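Long-range contacts in putative esterase (Sulfolobus solfataricus P2, PDB 2RAU), which probably hydrolyses ester bonds as an alpha/beta-hydrolase of lipase or esterase type, and carries bound calcium in the crystal: residues Arg113-Ala119 with Glu201-Val207; Ile218-Ala222 with Ile238-Leu242; Asp264-Leu269 with Leu330-Glu336. All blocks are in the same frame, centred on the assembly; numbering follows the deposited sequence.

Interaction 1 of 3, residues Arg113-Ala119 with Glu201-Val207; sequences RQLSFTA and EAKGIYV
The guanidinium of R113 and the ring of Y206 carry this contact. R113 runs extended from CG to NE and ends at the close of helix 197-203, where NH1 and NH2 both bond to the carbonyl oxygen of E201, NH1 to O at 3.0 Å and NH2 to O at 3.1 Å. The oxygen lies in the guanidinium plane, and both bonds are bent, with N-H...O angles of 148° and 142°. One guanidinium face rests on CA of G204, the first residue to leave the helix; its positive phi suits a glycine, and a side chain there would probably run into R113 CZ.

Y206 lays one ring face under S116, whose CA sits 3.5 Å from the ring centroid in a CH-pi contact. A119 CB approaches Y206 CE1 obliquely at 3.8 Å; farther along, L115 CD1 meets V207 CG2 at 3.7 Å. In the next shell, Y206 OH donates to E201 OE1 at 2.8 Å, meeting it from above the carboxylate plane, and a water joins the same hydroxyl to R113 NH1. A leucine in place of Y206 would probably leave S116 without its ring face and the E201 carboxylate without its hydroxyl donor. The cationic guanidinium of R113 thus meets the carbonyl-rich last turn of helix 197-203, where the helix dipole would probably strengthen the two bonds to E201 O.

Interaction 2 of 3, residues Ile218-Ala222 with Ile238-Leu242; sequences IWSYA and ISDFL
L242 of helix 238-248 reaches across to W219 and A222 of helix 218-224 in an apolar helix-helix packing, within a helical region outside the central sheet of the alpha/beta-hydrolase fold. The short segments pass with axes 10.1 Å apart and N-to-C directions 133° from parallel. L242 starts with CB against the indole, 3.7 Å from W219 CZ3. Its CG stands anti to the carbonyl carbon (chi1 -67°), and from there the two methyls part. CD2 lies over one face of W219, nearly above the centre of the six-membered ring and 4.0 Å from its centroid, a CH-pi contact. CD1 turns to A222 CB and, more loosely, to I218 CG1. W219 is held further by NE1, which donates to the carbonyl of R211, and by the ring of F266 from helix 262-270, which meets the indole edge-to-face.

I238 adds a second set of contacts. Its CG2 packs on A222 CB at 3.8 Å, while CD1, carried by a CG1 anti to the backbone N (chi1 -166°), lies 3.9 Å from I218 CG1 and comes up at the edge of the Y221 ring beside CD2. A222 CB is thus touched by both I238 and L242. The packing is tightest at A222 CB and L242 CD1, two methyl carbons just 3.4 Å apart.

Interaction 3 of 3, residues Asp264-Leu269 with Leu330-Glu336; sequences DMFPIL and LDVYTGE
M265, a selenomethionine, packs on L330 and T334: its chain bends at chi2 (-68°) and chi3, which brings SE obliquely across L330, 3.6 Å from its CB, and carries CE on to T334 CG2. L330 CD1 lies across L269 CD2 at 3.8 Å. I268 and T334 meet tip to tip, CD1 to CG2 at 3.5 Å, a close fit for two methyls. The loop 330-336 directly follows H329, which with S152 and D177 probably forms the Ser-His-Asp triad of an alpha/beta-hydrolase, consistent with a lipase or esterase; L330 touches this probable triad while it packs on helix 262-270.

Polar groups cluster toward the start of the segment on that helix. D264 CB lies 3.4 Å from T334 OG1 and D264 OD2 3.3 Å from G335 CA, close packing rather than bonds. No direct hydrogen bond spans the two segments; instead a water donates to D264 OD2 at 2.6 Å and accepts from the backbone N of E336. The other oxygen of D264, OD1, forms a salt bridge with K83. D331 OD1 lies beside M265 CE, 3.3 Å away, and is hydrogen-bonded to S260 OG.

Along the chain the three contacts come in series, none enclosing or crossing another. Interaction 1 closes the longest loop, bringing the stretch after strand 94-100 to the end of helix 197-203, across an interval that includes helices 123-141 and 153-169 and strands of the central sheet. Interaction 2 follows as a short closure of helix 218-224 on helix 238-248 across a 15-residue connection. Interaction 3 then returns the loop after strand 320-324 to helix 262-270. Interactions 2 and 3 touch: helix 262-270 packs on the other two helices through F266 and L269, making one three-helix cluster. Interaction 1 stands apart, its centre about 31 Å from the centre of either of the others.

Interaction 1 of 3, residues Arg113-Ala119 with Glu201-Val207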
loop_
_atom_site.group_PDB
_atom_site.type_symbol
_atom_site.label_atom_id
_atom_site.label_comp_id
_atom_site.label_asym_id
_atom_site.label_seq_id
_atom_site.Cartn_x
_atom_site.Cartn_y
_atom_site.Cartn_z
ATOM N N ARG A 113 1.979 13.632 22.133
ATOM C CA ARG A 113 0.638 13.313 22.578
ATOM C C ARG A 113 -0.468 13.955 21.764
ATOM O O ARG A 113 -1.628 13.640 21.952
ATOM C CB ARG A 113 0.446 13.634 24.042
ATOM C CG ARG A 113 1.293 12.757 24.930
ATOM C CD ARG A 113 1.034 13.031 26.417
ATOM N NE ARG A 113 1.936 12.203 27.209
ATOM C CZ ARG A 113 1.726 10.928 27.503
ATOM N NH1 ARG A 113 0.619 10.326 27.103
ATOM N NH2 ARG A 113 2.637 10.261 28.193
ATOM N N GLN A 114 -0.107 14.850 20.846
ATOM C CA GLN A 114 -1.108 15.396 19.920
ATOM C C GLN A 114 -1.649 14.316 18.994
ATOM O O GLN A 114 -2.697 14.509 18.352
ATOM C CB GLN A 114 -0.504 16.488 19.070
ATOM C CG GLN A 114 -0.022 17.714 19.828
ATOM C CD GLN A 114 0.617 18.746 18.893
ATOM O OE1 GLN A 114 1.446 18.440 18.022
ATOM N NE2 GLN A 114 0.253 19.967 19.093
ATOM N N LEU A 115 -0.952 13.187 18.948
ATOM C CA LEU A 115 -1.338 12.045 18.128
ATOM C C LEU A 115 -2.071 10.927 18.920
ATOM O O LEU A 115 -2.273 9.807 18.404
ATOM C CB LEU A 115 -0.075 11.510 17.449
ATOM C CG LEU A 115 0.484 12.484 16.363
ATOM C CD1 LEU A 115 1.955 12.400 16.242
ATOM C CD2 LEU A 115 -0.203 12.330 15.001
ATOM N N SER A 116 -2.529 11.253 20.128
ATOM C CA SER A 116 -3.179 10.268 21.008
ATOM C C SER A 116 -4.510 9.789 20.426
ATOM O O SER A 116 -4.955 8.703 20.760
ATOM C CB SER A 116 -3.329 10.853 22.415
ATOM O OG SER A 116 -4.271 11.912 22.400
ATOM N N PHE A 117 -5.090 10.554 19.476
ATOM C CA PHE A 117 -6.291 10.152 18.774
ATOM C C PHE A 117 -6.061 8.891 17.915
ATOM O O PHE A 117 -7.032 8.263 17.464
ATOM C CB PHE A 117 -6.875 11.294 17.928
ATOM C CG PHE A 117 -6.009 11.730 16.794
ATOM C CD1 PHE A 117 -6.052 11.087 15.559
ATOM C CD2 PHE A 117 -5.152 12.812 16.945
ATOM C CE1 PHE A 117 -5.213 11.499 14.508
ATOM C CE2 PHE A 117 -4.339 13.226 15.917
ATOM C CZ PHE A 117 -4.347 12.566 14.689
ATOM N N THR A 118 -4.795 8.544 17.676
ATOM C CA THR A 118 -4.442 7.315 16.963
ATOM C C THR A 118 -4.308 6.074 17.887
ATOM O O THR A 118 -4.069 4.960 17.400
ATOM C CB THR A 118 -3.144 7.469 16.177
ATOM O OG1 THR A 118 -2.030 7.434 17.071
ATOM C CG2 THR A 118 -3.125 8.735 15.335
ATOM N N ALA A 119 -4.515 6.238 19.196
ATOM C CA ALA A 119 -4.298 5.143 20.177
ATOM C C ALA A 119 -5.163 3.897 19.858
ATOM O O ALA A 119 -4.730 2.770 20.048
ATOM C CB ALA A 119 -4.564 5.652 21.589
ATOM N N GLU A 201 0.957 4.762 25.834
ATOM C CA GLU A 201 0.308 5.806 26.580
ATOM C C GLU A 201 1.267 6.355 27.622
ATOM O O GLU A 201 1.253 7.545 27.889
ATOM C CB GLU A 201 -0.953 5.248 27.267
ATOM C CG GLU A 201 -1.924 4.448 26.350
ATOM C CD GLU A 201 -2.858 5.351 25.501
ATOM O OE1 GLU A 201 -2.879 6.606 25.676
ATOM O OE2 GLU A 201 -3.583 4.788 24.652
ATOM N N ALA A 202 2.094 5.500 28.229
ATOM C CA ALA A 202 2.998 5.957 29.280
ATOM C C ALA A 202 4.011 6.916 28.695
ATOM O O ALA A 202 4.272 7.979 29.251
ATOM C CB ALA A 202 3.689 4.790 29.920
ATOM N N LYS A 203 4.604 6.534 27.576
ATOM C CA LYS A 203 5.590 7.376 26.913
ATOM C C LYS A 203 5.020 8.447 25.983
ATOM O O LYS A 203 5.750 9.341 25.568
ATOM C CB LYS A 203 6.545 6.494 26.125
ATOM C CG LYS A 203 7.421 5.573 26.988
ATOM C CD LYS A 203 8.339 4.743 26.103
ATOM C CE LYS A 203 9.258 3.834 26.909
ATOM N NZ LYS A 203 10.140 3.050 25.993
ATOM N N GLY A 204 3.746 8.348 25.615
ATOM C CA GLY A 204 3.140 9.309 24.712
ATOM C C GLY A 204 3.697 9.231 23.302
ATOM O O GLY A 204 3.968 10.252 22.714
ATOM N N ILE A 205 3.886 8.010 22.789
ATOM C CA ILE A 205 4.426 7.766 21.452
ATOM C C ILE A 205 3.409 6.867 20.807
ATOM O O ILE A 205 3.288 5.717 21.214
ATOM C CB ILE A 205 5.806 7.024 21.481
ATOM C CG1 ILE A 205 6.851 7.851 22.253
ATOM C CG2 ILE A 205 6.314 6.733 20.057
ATOM C CD1 ILE A 205 8.128 7.093 22.530
ATOM N N TYR A 206 2.657 7.405 19.847
ATOM C CA TYR A 206 1.513 6.724 19.279
ATOM C C TYR A 206 1.705 6.278 17.873
ATOM O O TYR A 206 0.944 5.414 17.420
ATOM C CB TYR A 206 0.244 7.598 19.382
ATOM C CG TYR A 206 -0.162 7.909 20.790
ATOM C CD1 TYR A 206 -0.923 6.988 21.531
ATOM C CD2 TYR A 206 0.202 9.104 21.403
ATOM C CE1 TYR A 206 -1.299 7.247 22.807
ATOM C CE2 TYR A 206 -0.148 9.345 22.714
ATOM C CZ TYR A 206 -0.892 8.424 23.392
ATOM O OH TYR A 206 -1.278 8.692 24.657
ATOM N N VAL A 207 2.731 6.814 17.207
ATOM C CA VAL A 207 2.951 6.607 15.789
ATOM C C VAL A 207 4.413 6.294 15.466
ATOM O O VAL A 207 5.308 6.634 16.235
ATOM C CB VAL A 207 2.506 7.829 14.955
ATOM C CG1 VAL A 207 0.976 8.061 15.026
ATOM C CG2 VAL A 207 3.309 9.093 15.349
HETATM O O HOH W 1 -1.614 11.271 25.794
HETATM O O HOH W 2 -5.224 7.858 24.080
HETATM O O HOH W 3 -1.463 3.859 17.471
#

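Interaction 2 of 3, residues Ile218-Ala222 with Ile238-Leu242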
loop_
_atom_site.group_PDB
_atom_site.type_symbol
_atom_site.label_atom_id
_atom_site.label_comp_id
_atom_site.label_asym_id
_atom_site.label_seq_id
_atom_site.Cartn_x
_atom_site.Cartn_y
_atom_site.Cartn_z
ATOM N N ILE A 218 14.296 15.422 1.592
ATOM C CA ILE A 218 15.553 14.921 1.068
ATOM C C ILE A 218 15.380 14.108 -0.186
ATOM O O ILE A 218 16.153 14.263 -1.129
ATOM C CB ILE A 218 16.328 14.086 2.103
ATOM C CG1 ILE A 218 17.667 13.598 1.494
ATOM C CG2 ILE A 218 15.532 12.934 2.665
ATOM C CD1 ILE A 218 18.699 13.129 2.566
ATOM N N TRP A 219 14.352 13.280 -0.256
ATOM C CA TRP A 219 14.174 12.420 -1.445
ATOM C C TRP A 219 13.897 13.229 -2.707
ATOM O O TRP A 219 14.544 13.052 -3.743
ATOM C CB TRP A 219 13.064 11.403 -1.200
ATOM C CG TRP A 219 13.304 10.509 -0.006
ATOM C CD1 TRP A 219 12.884 10.725 1.266
ATOM C CD2 TRP A 219 14.020 9.283 0.012
ATOM N NE1 TRP A 219 13.331 9.739 2.088
ATOM C CE2 TRP A 219 14.037 8.836 1.340
ATOM C CE3 TRP A 219 14.672 8.527 -0.968
ATOM C CZ2 TRP A 219 14.629 7.641 1.721
ATOM C CZ3 TRP A 219 15.253 7.351 -0.592
ATOM C CH2 TRP A 219 15.225 6.918 0.744
ATOM N N SER A 220 12.960 14.155 -2.606
ATOM C CA SER A 220 12.655 15.045 -3.718
ATOM C C SER A 220 13.858 15.935 -4.117
ATOM O O SER A 220 14.083 16.158 -5.294
ATOM C CB SER A 220 11.357 15.840 -3.401
ATOM O OG SER A 220 11.596 16.862 -2.454
ATOM N N TYR A 221 14.591 16.470 -3.137
ATOM C CA TYR A 221 15.765 17.287 -3.407
ATOM C C TYR A 221 16.789 16.470 -4.199
ATOM O O TYR A 221 17.353 16.963 -5.155
ATOM C CB TYR A 221 16.363 17.799 -2.111
ATOM C CG TYR A 221 17.677 18.490 -2.298
ATOM C CD1 TYR A 221 17.725 19.807 -2.717
ATOM C CD2 TYR A 221 18.892 17.796 -2.144
ATOM C CE1 TYR A 221 18.951 20.445 -2.928
ATOM C CE2 TYR A 221 20.092 18.413 -2.360
ATOM C CZ TYR A 221 20.125 19.736 -2.756
ATOM O OH TYR A 221 21.325 20.352 -2.971
ATOM N N ALA A 222 17.001 15.225 -3.784
ATOM C CA ALA A 222 18.001 14.315 -4.365
ATOM C C ALA A 222 17.622 13.801 -5.747
ATOM O O ALA A 222 18.493 13.539 -6.575
ATOM C CB ALA A 222 18.287 13.168 -3.421
ATOM N N ILE A 238 24.533 12.206 -2.903
ATOM C CA ILE A 238 23.299 12.019 -2.158
ATOM C C ILE A 238 22.429 10.905 -2.739
ATOM O O ILE A 238 21.791 10.115 -2.009
ATOM C CB ILE A 238 22.546 13.379 -2.019
ATOM C CG1 ILE A 238 21.440 13.275 -0.953
ATOM C CG2 ILE A 238 22.043 13.940 -3.375
ATOM C CD1 ILE A 238 20.856 14.651 -0.539
ATOM N N SER A 239 22.347 10.851 -4.056
ATOM C CA SER A 239 21.522 9.821 -4.670
ATOM C C SER A 239 22.083 8.449 -4.441
ATOM O O SER A 239 21.324 7.512 -4.279
ATOM C CB SER A 239 21.242 10.081 -6.151
ATOM O OG SER A 239 22.404 10.046 -6.961
ATOM N N ASP A 240 23.403 8.329 -4.477
ATOM C CA ASP A 240 24.092 7.079 -4.179
ATOM C C ASP A 240 23.756 6.565 -2.767
ATOM O O ASP A 240 23.494 5.368 -2.562
ATOM C CB ASP A 240 25.608 7.272 -4.260
ATOM C CG ASP A 240 26.145 7.478 -5.682
ATOM O OD1 ASP A 240 25.375 7.442 -6.679
ATOM O OD2 ASP A 240 27.384 7.681 -5.768
ATOM N N PHE A 241 23.801 7.492 -1.811
ATOM C CA PHE A 241 23.499 7.241 -0.399
ATOM C C PHE A 241 22.068 6.765 -0.217
ATOM O O PHE A 241 21.822 5.704 0.406
ATOM C CB PHE A 241 23.809 8.508 0.383
ATOM C CG PHE A 241 23.121 8.608 1.705
ATOM C CD1 PHE A 241 23.487 7.798 2.762
ATOM C CD2 PHE A 241 22.128 9.560 1.912
ATOM C CE1 PHE A 241 22.882 7.950 3.999
ATOM C CE2 PHE A 241 21.518 9.690 3.135
ATOM C CZ PHE A 241 21.894 8.894 4.171
ATOM N N LEU A 242 21.113 7.459 -0.841
ATOM C CA LEU A 242 19.705 7.140 -0.675
ATOM C C LEU A 242 19.379 5.821 -1.329
ATOM O O LEU A 242 18.708 4.980 -0.733
ATOM C CB LEU A 242 18.786 8.223 -1.236
ATOM C CG LEU A 242 18.852 9.550 -0.454
ATOM C CD1 LEU A 242 18.113 10.594 -1.242
ATOM C CD2 LEU A 242 18.335 9.345 0.996
#

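Interaction 3 of 3, residues Asp264-Leu269 with Leu330-Glu336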
loop_
_atom_site.group_PDB
_atom_site.type_symbol
_atom_site.label_atom_id
_atom_site.label_comp_id
_atom_site.label_asym_id
_atom_site.label_seq_id
_atom_site.Cartn_x
_atom_site.Cartn_y
_atom_site.Cartn_z
ATOM N N ASP A 264 11.915 6.225 -10.094
ATOM C CA ASP A 264 10.789 5.421 -9.573
ATOM C C ASP A 264 10.746 5.451 -8.037
ATOM O O ASP A 264 9.676 5.650 -7.442
ATOM C CB ASP A 264 10.871 3.971 -10.068
ATOM C CG ASP A 264 10.789 3.870 -11.586
ATOM O OD1 ASP A 264 10.080 4.706 -12.199
ATOM O OD2 ASP A 264 11.433 2.977 -12.184
HETATM N N MSE A 265 11.896 5.315 -7.402
HETATM C CA MSE A 265 11.962 5.114 -5.936
HETATM C C MSE A 265 11.744 6.390 -5.156
HETATM O O MSE A 265 11.060 6.392 -4.132
HETATM C CB MSE A 265 13.270 4.501 -5.481
HETATM C CG MSE A 265 13.585 3.104 -6.026
HETATM SE SE MSE A 265 12.306 1.857 -5.227
HETATM C CE MSE A 265 12.254 0.641 -6.762
ATOM N N PHE A 266 12.395 7.450 -5.601
ATOM C CA PHE A 266 12.357 8.711 -4.822
ATOM C C PHE A 266 10.918 9.277 -4.726
ATOM O O PHE A 266 10.540 9.765 -3.644
ATOM C CB PHE A 266 13.391 9.733 -5.339
ATOM C CG PHE A 266 14.875 9.376 -5.004
ATOM C CD1 PHE A 266 15.256 8.120 -4.493
ATOM C CD2 PHE A 266 15.888 10.263 -5.332
ATOM C CE1 PHE A 266 16.577 7.813 -4.270
ATOM C CE2 PHE A 266 17.204 9.949 -5.098
ATOM C CZ PHE A 266 17.542 8.747 -4.543
ATOM N N PRO A 267 10.150 9.278 -5.855
ATOM C CA PRO A 267 8.745 9.709 -5.740
ATOM C C PRO A 267 7.866 8.924 -4.801
ATOM O O PRO A 267 7.008 9.537 -4.177
ATOM C CB PRO A 267 8.246 9.736 -7.180
ATOM C CG PRO A 267 9.460 9.932 -7.989
ATOM C CD PRO A 267 10.507 9.084 -7.273
ATOM N N ILE A 268 8.138 7.625 -4.630
ATOM C CA ILE A 268 7.409 6.755 -3.698
ATOM C C ILE A 268 7.722 7.195 -2.289
ATOM O O ILE A 268 6.834 7.426 -1.495
ATOM C CB ILE A 268 7.700 5.208 -3.912
ATOM C CG1 ILE A 268 7.068 4.755 -5.243
ATOM C CG2 ILE A 268 7.222 4.391 -2.674
ATOM C CD1 ILE A 268 7.523 3.333 -5.816
ATOM N N LEU A 269 9.002 7.313 -1.964
ATOM C CA LEU A 269 9.396 7.714 -0.619
ATOM C C LEU A 269 8.821 9.088 -0.296
ATOM O O LEU A 269 8.327 9.320 0.795
ATOM C CB LEU A 269 10.916 7.698 -0.489
ATOM C CG LEU A 269 11.547 6.387 0.049
ATOM C CD1 LEU A 269 11.255 6.267 1.514
ATOM C CD2 LEU A 269 11.140 5.125 -0.717
ATOM N N LEU A 330 10.283 -2.742 -2.872
ATOM C CA LEU A 330 9.628 -1.719 -3.655
ATOM C C LEU A 330 9.619 -1.969 -5.137
ATOM O O LEU A 330 8.809 -1.352 -5.823
ATOM C CB LEU A 330 10.180 -0.350 -3.336
ATOM C CG LEU A 330 10.067 0.152 -1.872
ATOM C CD1 LEU A 330 10.740 1.521 -1.729
ATOM C CD2 LEU A 330 8.626 0.229 -1.435
ATOM N N ASP A 331 10.511 -2.831 -5.623
ATOM C CA ASP A 331 10.523 -3.212 -7.068
ATOM C C ASP A 331 9.242 -3.955 -7.488
ATOM O O ASP A 331 8.897 -3.998 -8.663
ATOM C CB ASP A 331 11.734 -4.107 -7.401
ATOM C CG ASP A 331 13.056 -3.378 -7.260
ATOM O OD1 ASP A 331 13.209 -2.296 -7.897
ATOM O OD2 ASP A 331 13.933 -3.922 -6.523
ATOM N N VAL A 332 8.554 -4.548 -6.520
ATOM C CA VAL A 332 7.262 -5.221 -6.764
ATOM C C VAL A 332 6.178 -4.256 -7.297
ATOM O O VAL A 332 5.307 -4.639 -8.089
ATOM C CB VAL A 332 6.798 -5.980 -5.485
ATOM C CG1 VAL A 332 5.472 -6.745 -5.754
ATOM C CG2 VAL A 332 7.919 -6.976 -5.035
ATOM N N TYR A 333 6.314 -2.987 -6.936
ATOM C CA TYR A 333 5.323 -1.930 -7.153
ATOM C C TYR A 333 5.642 -0.889 -8.220
ATOM O O TYR A 333 4.811 -0.077 -8.550
ATOM C CB TYR A 333 5.080 -1.195 -5.818
ATOM C CG TYR A 333 4.949 -2.132 -4.656
ATOM C CD1 TYR A 333 3.983 -3.120 -4.649
ATOM C CD2 TYR A 333 5.768 -2.016 -3.552
ATOM C CE1 TYR A 333 3.893 -4.034 -3.595
ATOM C CE2 TYR A 333 5.686 -2.902 -2.505
ATOM C CZ TYR A 333 4.745 -3.910 -2.535
ATOM O OH TYR A 333 4.662 -4.794 -1.488
ATOM N N THR A 334 6.855 -0.903 -8.765
ATOM C CA THR A 334 7.282 0.114 -9.704
ATOM C C THR A 334 8.451 -0.389 -10.561
ATOM O O THR A 334 8.961 -1.516 -10.340
ATOM C CB THR A 334 7.707 1.438 -8.991
ATOM O OG1 THR A 334 7.850 2.468 -9.976
ATOM C CG2 THR A 334 9.040 1.239 -8.170
ATOM N N GLY A 335 8.808 0.394 -11.591
ATOM C CA GLY A 335 9.912 0.086 -12.472
ATOM C C GLY A 335 9.461 -0.596 -13.729
ATOM O O GLY A 335 8.490 -1.328 -13.714
ATOM N N GLU A 336 10.167 -0.363 -14.827
ATOM C CA GLU A 336 9.724 -0.895 -16.120
ATOM C C GLU A 336 9.626 -2.421 -16.203
ATOM O O GLU A 336 8.798 -2.944 -16.949
ATOM C CB GLU A 336 10.581 -0.334 -17.244
ATOM C CG GLU A 336 12.022 -0.731 -17.170
ATOM C CD GLU A 336 12.827 -0.295 -18.410
ATOM O OE1 GLU A 336 12.243 0.342 -19.318
ATOM O OE2 GLU A 336 14.031 -0.619 -18.457
HETATM O O HOH W 4 12.063 2.042 -14.567
#